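PDB 2CVO: probable N-acetyl-gamma-glutamyl-phosphate reductase, chloroplastic from Oryza sativa, which probably catalyses the NADPH-dependent reductive dephosphorylation of N-acetyl-L-glutamyl phosphate to the corresponding semialdehyde, a step of arginine biosynthesis in the chloroplast. Local coordinates for residues A[152-157]-A[285-290]; A[291-296]-A[313-318]. One frame throughout, in Å; residues are numbered along the deposited sequence.

Interaction 1 is a surface contact that joins the NAD-binding and dimerisation domains, whereas interaction 2 is buried and lies wholly within the dimerisation domain, at one edge of its mixed sheet as counted within this chain. The chemistry follows the place: charged side chains and a bridging water in the first, main-chain hydrogen bonds with apolar packing on both faces in the second. They are consecutive in the chain, since strand 293-295 is the next element after helix 276-287. They also touch: Val-293 CG1 lies 3.5 Å from Tyr-287 CG, and its CG2 packs on Glu-153. Leu-177 of helix 170-184 serves both contacts.

Interaction 1. Residues A[152-157]-A[285-290]; sequences TEVLRN and STYEGE
Arg-156 and Glu-290 form a surface salt bridge between two domains: helix 152-161 belongs to the Rossmann-type NAD-binding domain, while Glu-290 closes a type I beta turn that starts at Tyr-287, in the C-terminal part of helix 276-287 of the dimerisation domain. In this turn the carbonyl O of Tyr-287 accepts the backbone N of Glu-290 at 3.0 Å. The bridge is bidentate and end-on. Arg-156 NH1 meets Glu-290 OE2 at 2.8 Å and NH2 meets OE1 at 2.9 Å, each oxygen offering its syn lone pair. The guanidinium and carboxylate planes lie only 5° apart, although the oxygens sit slightly out of the guanidinium plane, so the two flat groups are a little stepped. Arginine suits the place because NE is left for a second salt bridge, to Glu-355; its chain runs extended from CG, anti to the backbone N (chi1 179°), until a bend at chi3 turns the guanidinium to the carboxylate. An alanine at Glu-290 would probably leave Arg-156 NH1 without its carboxylate oxygen and the shared water without its second acceptor, with Glu-355 still on NE.

Glu-153 passes Glu-290 in the opposite direction, its aliphatic CG 3.3 Å from Glu-290 OE1. Its CB lies 4.1 Å from Tyr-287 CE1, at the edge of the ring. Tyrosine serves with both ring and hydroxyl: Thr-286 CG2 sits over one face, and OH is hydrogen-bonded to Leu-177 O. The Glu-153 and Glu-290 carboxylates are turned 75° against each other, and their like charges are probably eased by Arg-156, which grips Glu-290, and by Lys-337, the salt-bridge partner of Glu-153 OE1. A water donates to both acids, 2.7 Å from Glu-153 OE2 and 2.8 Å from Glu-290 OE1.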
ATOM      1  N   THR A 152      25.727   2.807  19.553  1.00 10.17           N
ATOM      2  CA  THR A 152      26.791   1.808  19.511  1.00  8.92           C
ATOM      3  C   THR A 152      28.117   2.174  18.845  1.00 10.75           C
ATOM      4  O   THR A 152      29.145   2.293  19.519  1.00 11.07           O
ATOM      5  CB  THR A 152      26.277   0.489  18.878  1.00  9.38           C
ATOM      6  OG1 THR A 152      24.970   0.186  19.383  1.00  7.72           O
ATOM      7  CG2 THR A 152      27.203  -0.662  19.234  1.00  5.65           C
ATOM      8  N   GLU A 153      28.101   2.335  17.528  1.00  9.21           N
ATOM      9  CA  GLU A 153      29.309   2.651  16.782  1.00 10.32           C
ATOM     10  C   GLU A 153      30.042   3.917  17.232  1.00 11.97           C
ATOM     11  O   GLU A 153      31.246   4.051  17.011  1.00 11.81           O
ATOM     12  CB  GLU A 153      28.988   2.773  15.288  1.00  9.59           C
ATOM     13  CG  GLU A 153      28.636   1.466  14.578  1.00  6.12           C
ATOM     14  CD  GLU A 153      27.226   0.969  14.867  1.00  8.05           C
ATOM     15  OE1 GLU A 153      26.431   1.701  15.506  1.00  3.67           O
ATOM     16  OE2 GLU A 153      26.910  -0.163  14.436  1.00  6.31           O
ATOM     17  N   VAL A 154      29.323   4.835  17.870  1.00 11.85           N
ATOM     18  CA  VAL A 154      29.909   6.100  18.299  1.00 11.99           C
ATOM     19  C   VAL A 154      30.432   6.133  19.734  1.00 12.12           C
ATOM     20  O   VAL A 154      31.430   6.793  20.020  1.00 12.09           O
ATOM     21  CB  VAL A 154      28.892   7.252  18.105  1.00 11.29           C
ATOM     22  CG1 VAL A 154      29.465   8.561  18.621  1.00 12.78           C
ATOM     23  CG2 VAL A 154      28.543   7.382  16.631  1.00 10.07           C
ATOM     24  N   LEU A 155      29.765   5.427  20.638  1.00 12.10           N
ATOM     25  CA  LEU A 155      30.191   5.417  22.032  1.00 12.61           C
ATOM     26  C   LEU A 155      30.428   3.996  22.532  1.00 12.31           C
ATOM     27  O   LEU A 155      30.149   3.684  23.689  1.00 10.84           O
ATOM     28  CB  LEU A 155      29.138   6.107  22.911  1.00 13.35           C
ATOM     29  CG  LEU A 155      28.801   7.578  22.624  1.00 18.25           C
ATOM     30  CD1 LEU A 155      27.841   7.678  21.446  1.00 18.54           C
ATOM     31  CD2 LEU A 155      28.154   8.205  23.855  1.00 19.27           C
ATOM     32  N   ARG A 156      30.957   3.143  21.659  1.00 12.31           N
ATOM     33  CA  ARG A 156      31.209   1.749  22.001  1.00 13.47           C
ATOM     34  C   ARG A 156      31.974   1.530  23.305  1.00 16.25           C
ATOM     35  O   ARG A 156      31.586   0.685  24.118  1.00 14.62           O
ATOM     36  CB  ARG A 156      31.939   1.049  20.851  1.00 11.74           C
ATOM     37  CG  ARG A 156      32.259  -0.411  21.123  1.00 12.06           C
ATOM     38  CD  ARG A 156      32.842  -1.113  19.899  1.00 10.05           C
ATOM     39  NE  ARG A 156      31.825  -1.409  18.891  1.00 11.97           N
ATOM     40  CZ  ARG A 156      31.768  -0.859  17.681  1.00 10.75           C
ATOM     41  NH1 ARG A 156      32.675   0.031  17.304  1.00 12.58           N
ATOM     42  NH2 ARG A 156      30.796  -1.198  16.847  1.00  8.70           N
ATOM     43  N   ASN A 157      33.056   2.275  23.514  1.00 17.50           N
ATOM     44  CA  ASN A 157      33.833   2.098  24.736  1.00 20.22           C
ATOM     45  C   ASN A 157      33.045   2.448  25.999  1.00 18.75           C
ATOM     46  O   ASN A 157      33.147   1.747  27.002  1.00 19.54           O
ATOM     47  CB  ASN A 157      35.135   2.907  24.681  1.00 23.26           C
ATOM     48  CG  ASN A 157      36.027   2.655  25.889  1.00 27.20           C
ATOM     49  OD1 ASN A 157      35.882   3.297  26.935  1.00 28.62           O
ATOM     50  ND2 ASN A 157      36.941   1.697  25.759  1.00 27.85           N
ATOM     51  N   SER A 285      36.344   5.322   5.760  1.00 13.04           N
ATOM     52  CA  SER A 285      37.389   4.928   6.691  1.00 14.65           C
ATOM     53  C   SER A 285      36.841   4.847   8.109  1.00 13.65           C
ATOM     54  O   SER A 285      37.284   4.023   8.902  1.00 14.02           O
ATOM     55  CB  SER A 285      38.568   5.908   6.630  1.00 13.99           C
ATOM     56  OG  SER A 285      38.175   7.205   7.027  1.00 20.52           O
ATOM     57  N   THR A 286      35.869   5.695   8.428  1.00 13.54           N
ATOM     58  CA  THR A 286      35.276   5.677   9.759  1.00 13.51           C
ATOM     59  C   THR A 286      34.461   4.407  10.008  1.00 14.55           C
ATOM     60  O   THR A 286      34.439   3.889  11.121  1.00 16.02           O
ATOM     61  CB  THR A 286      34.319   6.871   9.991  1.00 12.94           C
ATOM     62  OG1 THR A 286      35.028   8.107   9.850  1.00 13.13           O
ATOM     63  CG2 THR A 286      33.727   6.802  11.390  1.00 10.87           C
ATOM     64  N   TYR A 287      33.802   3.902   8.972  1.00 13.97           N
ATOM     65  CA  TYR A 287      32.956   2.724   9.135  1.00 13.27           C
ATOM     66  C   TYR A 287      33.342   1.463   8.370  1.00 13.49           C
ATOM     67  O   TYR A 287      32.553   0.527   8.307  1.00 10.31           O
ATOM     68  CB  TYR A 287      31.510   3.096   8.784  1.00 10.88           C
ATOM     69  CG  TYR A 287      30.906   4.114   9.723  1.00 10.71           C
ATOM     70  CD1 TYR A 287      30.707   3.813  11.071  1.00  9.30           C
ATOM     71  CD2 TYR A 287      30.561   5.390   9.275  1.00  9.40           C
ATOM     72  CE1 TYR A 287      30.181   4.754  11.950  1.00  9.77           C
ATOM     73  CE2 TYR A 287      30.032   6.342  10.148  1.00  8.84           C
ATOM     74  CZ  TYR A 287      29.847   6.015  11.483  1.00  8.19           C
ATOM     75  OH  TYR A 287      29.326   6.940  12.354  1.00  8.16           O
ATOM     76  N   GLU A 288      34.545   1.417   7.803  1.00 16.93           N
ATOM     77  CA  GLU A 288      34.952   0.240   7.036  1.00 18.58           C
ATOM     78  C   GLU A 288      34.889  -1.057   7.843  1.00 18.05           C
ATOM     79  O   GLU A 288      34.491  -2.099   7.323  1.00 18.32           O
ATOM     80  CB  GLU A 288      36.360   0.431   6.456  1.00 22.41           C
ATOM     81  CG  GLU A 288      37.470   0.585   7.481  1.00 28.45           C
ATOM     82  CD  GLU A 288      38.815   0.916   6.840  1.00 33.21           C
ATOM     83  OE1 GLU A 288      38.911   1.959   6.158  1.00 34.41           O
ATOM     84  OE2 GLU A 288      39.776   0.133   7.019  1.00 35.82           O
ATOM     85  N   GLY A 289      35.275  -0.995   9.112  1.00 15.59           N
ATOM     86  CA  GLY A 289      35.241  -2.191   9.932  1.00 17.75           C
ATOM     87  C   GLY A 289      33.974  -2.325  10.757  1.00 18.28           C
ATOM     88  O   GLY A 289      33.951  -3.054  11.752  1.00 18.54           O
ATOM     89  N   GLU A 290      32.918  -1.625  10.350  1.00 15.51           N
ATOM     90  CA  GLU A 290      31.649  -1.668  11.075  1.00 15.96           C
ATOM     91  C   GLU A 290      30.612  -2.476  10.313  1.00 15.81           C
ATOM     92  O   GLU A 290      30.160  -2.072   9.243  1.00 15.86           O
ATOM     93  CB  GLU A 290      31.125  -0.252  11.308  1.00 13.97           C
ATOM     94  CG  GLU A 290      31.947   0.576  12.291  1.00 14.57           C
ATOM     95  CD  GLU A 290      31.916   0.016  13.702  1.00 12.76           C
ATOM     96  OE1 GLU A 290      31.016  -0.791  14.010  1.00 12.37           O
ATOM     97  OE2 GLU A 290      32.782   0.396  14.513  1.00 16.35           O
TER
HETATM   98  O   HOH W   1      28.588  -1.880  13.231  1.00  3.72           O

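Interaction 2. Residues A[291-296]-A[313-318]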
ATOM      1  N   GLU A 291      30.221  -3.611  10.875  1.00 14.39           N
ATOM      2  CA  GLU A 291      29.254  -4.469  10.214  1.00 15.41           C
ATOM      3  C   GLU A 291      27.882  -3.850   9.964  1.00 13.51           C
ATOM      4  O   GLU A 291      27.303  -4.043   8.894  1.00 13.87           O
ATOM      5  CB  GLU A 291      29.078  -5.771  11.000  1.00 17.48           C
ATOM      6  CG  GLU A 291      28.051  -6.712  10.378  1.00 17.56           C
ATOM      7  CD  GLU A 291      28.026  -8.076  11.036  1.00 17.89           C
ATOM      8  OE1 GLU A 291      27.238  -8.934  10.584  1.00 19.58           O
ATOM      9  OE2 GLU A 291      28.788  -8.295  11.999  1.00 14.18           O
ATOM     10  N   PHE A 292      27.365  -3.098  10.929  1.00 10.41           N
ATOM     11  CA  PHE A 292      26.034  -2.524  10.780  1.00 10.23           C
ATOM     12  C   PHE A 292      25.898  -1.109  10.206  1.00 10.23           C
ATOM     13  O   PHE A 292      24.793  -0.569  10.122  1.00  9.45           O
ATOM     14  CB  PHE A 292      25.297  -2.647  12.114  1.00  8.23           C
ATOM     15  CG  PHE A 292      25.077  -4.077  12.537  1.00 10.09           C
ATOM     16  CD1 PHE A 292      24.280  -4.923  11.770  1.00 10.72           C
ATOM     17  CD2 PHE A 292      25.692  -4.588  13.675  1.00  9.02           C
ATOM     18  CE1 PHE A 292      24.098  -6.264  12.131  1.00 12.75           C
ATOM     19  CE2 PHE A 292      25.517  -5.925  14.044  1.00  9.59           C
ATOM     20  CZ  PHE A 292      24.720  -6.762  13.271  1.00 11.09           C
ATOM     21  N   VAL A 293      27.010  -0.509   9.802  1.00  8.07           N
ATOM     22  CA  VAL A 293      26.963   0.821   9.204  1.00  9.08           C
ATOM     23  C   VAL A 293      27.738   0.725   7.901  1.00  9.26           C
ATOM     24  O   VAL A 293      28.964   0.681   7.909  1.00 11.34           O
ATOM     25  CB  VAL A 293      27.608   1.890  10.114  1.00  6.46           C
ATOM     26  CG1 VAL A 293      27.503   3.255   9.455  1.00  6.62           C
ATOM     27  CG2 VAL A 293      26.915   1.914  11.466  1.00  5.52           C
ATOM     28  N   LYS A 294      27.023   0.693   6.783  1.00 11.22           N
ATOM     29  CA  LYS A 294      27.679   0.564   5.492  1.00 12.11           C
ATOM     30  C   LYS A 294      27.515   1.725   4.523  1.00 12.83           C
ATOM     31  O   LYS A 294      26.415   2.246   4.315  1.00 10.63           O
ATOM     32  CB  LYS A 294      27.218  -0.717   4.801  1.00 13.92           C
ATOM     33  CG  LYS A 294      27.983  -1.003   3.514  1.00 19.26           C
ATOM     34  CD  LYS A 294      27.532  -2.299   2.862  1.00 19.85           C
ATOM     35  CE  LYS A 294      28.350  -2.600   1.619  1.00 19.47           C
ATOM     36  NZ  LYS A 294      29.798  -2.756   1.938  1.00 23.08           N
ATOM     37  N   LEU A 295      28.633   2.111   3.920  1.00 13.29           N
ATOM     38  CA  LEU A 295      28.657   3.181   2.936  1.00 12.88           C
ATOM     39  C   LEU A 295      28.509   2.475   1.590  1.00 11.77           C
ATOM     40  O   LEU A 295      29.354   1.658   1.226  1.00 12.24           O
ATOM     41  CB  LEU A 295      29.999   3.923   2.995  1.00 15.59           C
ATOM     42  CG  LEU A 295      30.154   5.208   2.178  1.00 18.78           C
ATOM     43  CD1 LEU A 295      29.163   6.260   2.687  1.00 16.82           C
ATOM     44  CD2 LEU A 295      31.591   5.727   2.300  1.00 19.45           C
ATOM     45  N   LEU A 296      27.435   2.771   0.864  1.00  8.75           N
ATOM     46  CA  LEU A 296      27.205   2.130  -0.424  1.00  9.37           C
ATOM     47  C   LEU A 296      28.293   2.538  -1.407  1.00 11.12           C
ATOM     48  O   LEU A 296      28.988   3.530  -1.187  1.00 11.33           O
ATOM     49  CB  LEU A 296      25.820   2.500  -0.970  1.00  6.55           C
ATOM     50  CG  LEU A 296      24.622   2.162  -0.065  1.00  5.68           C
ATOM     51  CD1 LEU A 296      23.328   2.365  -0.842  1.00  3.21           C
ATOM     52  CD2 LEU A 296      24.714   0.718   0.421  1.00  3.40           C
ATOM     53  N   CYS A 313      22.321   0.025   8.517  1.00  8.38           N
ATOM     54  CA  CYS A 313      22.132   1.438   8.220  1.00  7.13           C
ATOM     55  C   CYS A 313      22.925   1.592   6.934  1.00  7.92           C
ATOM     56  O   CYS A 313      24.142   1.391   6.933  1.00  7.54           O
ATOM     57  CB  CYS A 313      22.756   2.350   9.277  1.00  7.45           C
ATOM     58  SG  CYS A 313      22.880   4.100   8.726  1.00  7.97           S
ATOM     59  N   PHE A 314      22.245   1.899   5.833  1.00  8.55           N
ATOM     60  CA  PHE A 314      22.935   2.092   4.560  1.00  7.07           C
ATOM     61  C   PHE A 314      23.003   3.595   4.318  1.00  7.26           C
ATOM     62  O   PHE A 314      22.033   4.310   4.566  1.00  5.94           O
ATOM     63  CB  PHE A 314      22.177   1.426   3.402  1.00  6.07           C
ATOM     64  CG  PHE A 314      22.259  -0.088   3.380  1.00  6.69           C
ATOM     65  CD1 PHE A 314      23.027  -0.788   4.306  1.00  5.03           C
ATOM     66  CD2 PHE A 314      21.549  -0.810   2.421  1.00  5.22           C
ATOM     67  CE1 PHE A 314      23.087  -2.189   4.279  1.00  5.34           C
ATOM     68  CE2 PHE A 314      21.600  -2.210   2.382  1.00  6.86           C
ATOM     69  CZ  PHE A 314      22.369  -2.902   3.315  1.00  4.51           C
ATOM     70  N   MET A 315      24.143   4.079   3.836  1.00  7.66           N
ATOM     71  CA  MET A 315      24.277   5.503   3.581  1.00  9.41           C
ATOM     72  C   MET A 315      25.185   5.833   2.408  1.00  9.92           C
ATOM     73  O   MET A 315      25.949   4.998   1.927  1.00 10.04           O
ATOM     74  CB  MET A 315      24.786   6.225   4.838  1.00 10.98           C
ATOM     75  CG  MET A 315      26.139   5.745   5.338  1.00 14.97           C
ATOM     76  SD  MET A 315      26.780   6.702   6.749  1.00 17.57           S
ATOM     77  CE  MET A 315      25.578   6.379   7.944  1.00  6.39           C
ATOM     78  N   ASN A 316      25.076   7.068   1.941  1.00  9.68           N
ATOM     79  CA  ASN A 316      25.902   7.546   0.853  1.00 10.55           C
ATOM     80  C   ASN A 316      25.840   9.062   0.897  1.00 10.13           C
ATOM     81  O   ASN A 316      24.937   9.638   1.513  1.00  6.09           O
ATOM     82  CB  ASN A 316      25.396   7.039  -0.503  1.00  9.19           C
ATOM     83  CG  ASN A 316      26.520   6.906  -1.524  1.00 10.09           C
ATOM     84  OD1 ASN A 316      27.598   7.470  -1.344  1.00  7.28           O
ATOM     85  ND2 ASN A 316      26.273   6.163  -2.600  1.00  8.81           N
ATOM     86  N   VAL A 317      26.812   9.703   0.259  1.00  9.36           N
ATOM     87  CA  VAL A 317      26.867  11.152   0.222  1.00 10.10           C
ATOM     88  C   VAL A 317      26.997  11.589  -1.225  1.00 10.10           C
ATOM     89  O   VAL A 317      27.732  10.981  -2.003  1.00  9.29           O
ATOM     90  CB  VAL A 317      28.054  11.693   1.059  1.00 11.17           C
ATOM     91  CG1 VAL A 317      29.329  10.998   0.665  1.00 13.31           C
ATOM     92  CG2 VAL A 317      28.185  13.200   0.863  1.00 10.20           C
ATOM     93  N   PHE A 318      26.274  12.643  -1.585  1.00  9.84           N
ATOM     94  CA  PHE A 318      26.296  13.140  -2.953  1.00 10.61           C
ATOM     95  C   PHE A 318      26.590  14.631  -3.041  1.00 11.01           C
ATOM     96  O   PHE A 318      26.407  15.379  -2.079  1.00  8.34           O
ATOM     97  CB  PHE A 318      24.953  12.858  -3.633  1.00 10.08           C
ATOM     98  CG  PHE A 318      24.494  11.433  -3.503  1.00 11.21           C
ATOM     99  CD1 PHE A 318      23.838  11.003  -2.351  1.00 12.34           C
ATOM    100  CD2 PHE A 318      24.724  10.516  -4.527  1.00  9.39           C
ATOM    101  CE1 PHE A 318      23.414   9.672  -2.220  1.00 12.17           C
ATOM    102  CE2 PHE A 318      24.308   9.186  -4.408  1.00 12.26           C
ATOM    103  CZ  PHE A 318      23.650   8.765  -3.251  1.00 10.87           C
TER
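Leu-296 leans across the neighbouring strand onto Phe-314. Its CB and CG both pass the carbonyl O of Met-315, CG at 3.7 Å, and CB also lies beside Asn-316 ND2. Because CG stands anti to the carbonyl carbon (chi1 -57°), the branch is carried back along the strand, where CD2 comes 3.9 Å from Phe-314 CG, obliquely to the ring, the two side chains crossing at about a right angle. Ile-72 of a second subunit packs on Leu-296, on Phe-314 and on Lys-294, so apolar bulk suits the first two positions, and lysine can meet the interface with its long aliphatic stem.

The backbones form a parallel beta ladder. Strand 293-295 is an outermost strand, within this chain, of the mixed sheet of the dimerisation domain, and strand 313-319 is paired on its other side with strand 325-332. Lys-294, paired with Phe-314, bonds to the residues flanking it: its N donates to Cys-313 O at 3.0 Å, and its O accepts from Met-315 N at 3.0 Å. Leu-296 N continues the series to Met-315 O (2.9 Å), while the bond from Cys-313 N to Phe-292 O that opens it is weak.

Val-293, Leu-295, Cys-313 and Met-315 share the other sheet face, covered by helices 170-184 and 276-287. Met-315, long and unbranched, bends at chi3 (63°) and brings CE to 4.0 Å from Val-293 CG1; nearer its backbone, CG lies 4.1 Å from Leu-295 CD1. Asn-316, within its strand, ties the loop after strand 293-295 to it, its ND2 donating to the carbonyl oxygens of Ser-300 and Gly-298 while OD1 accepts Val-317 N.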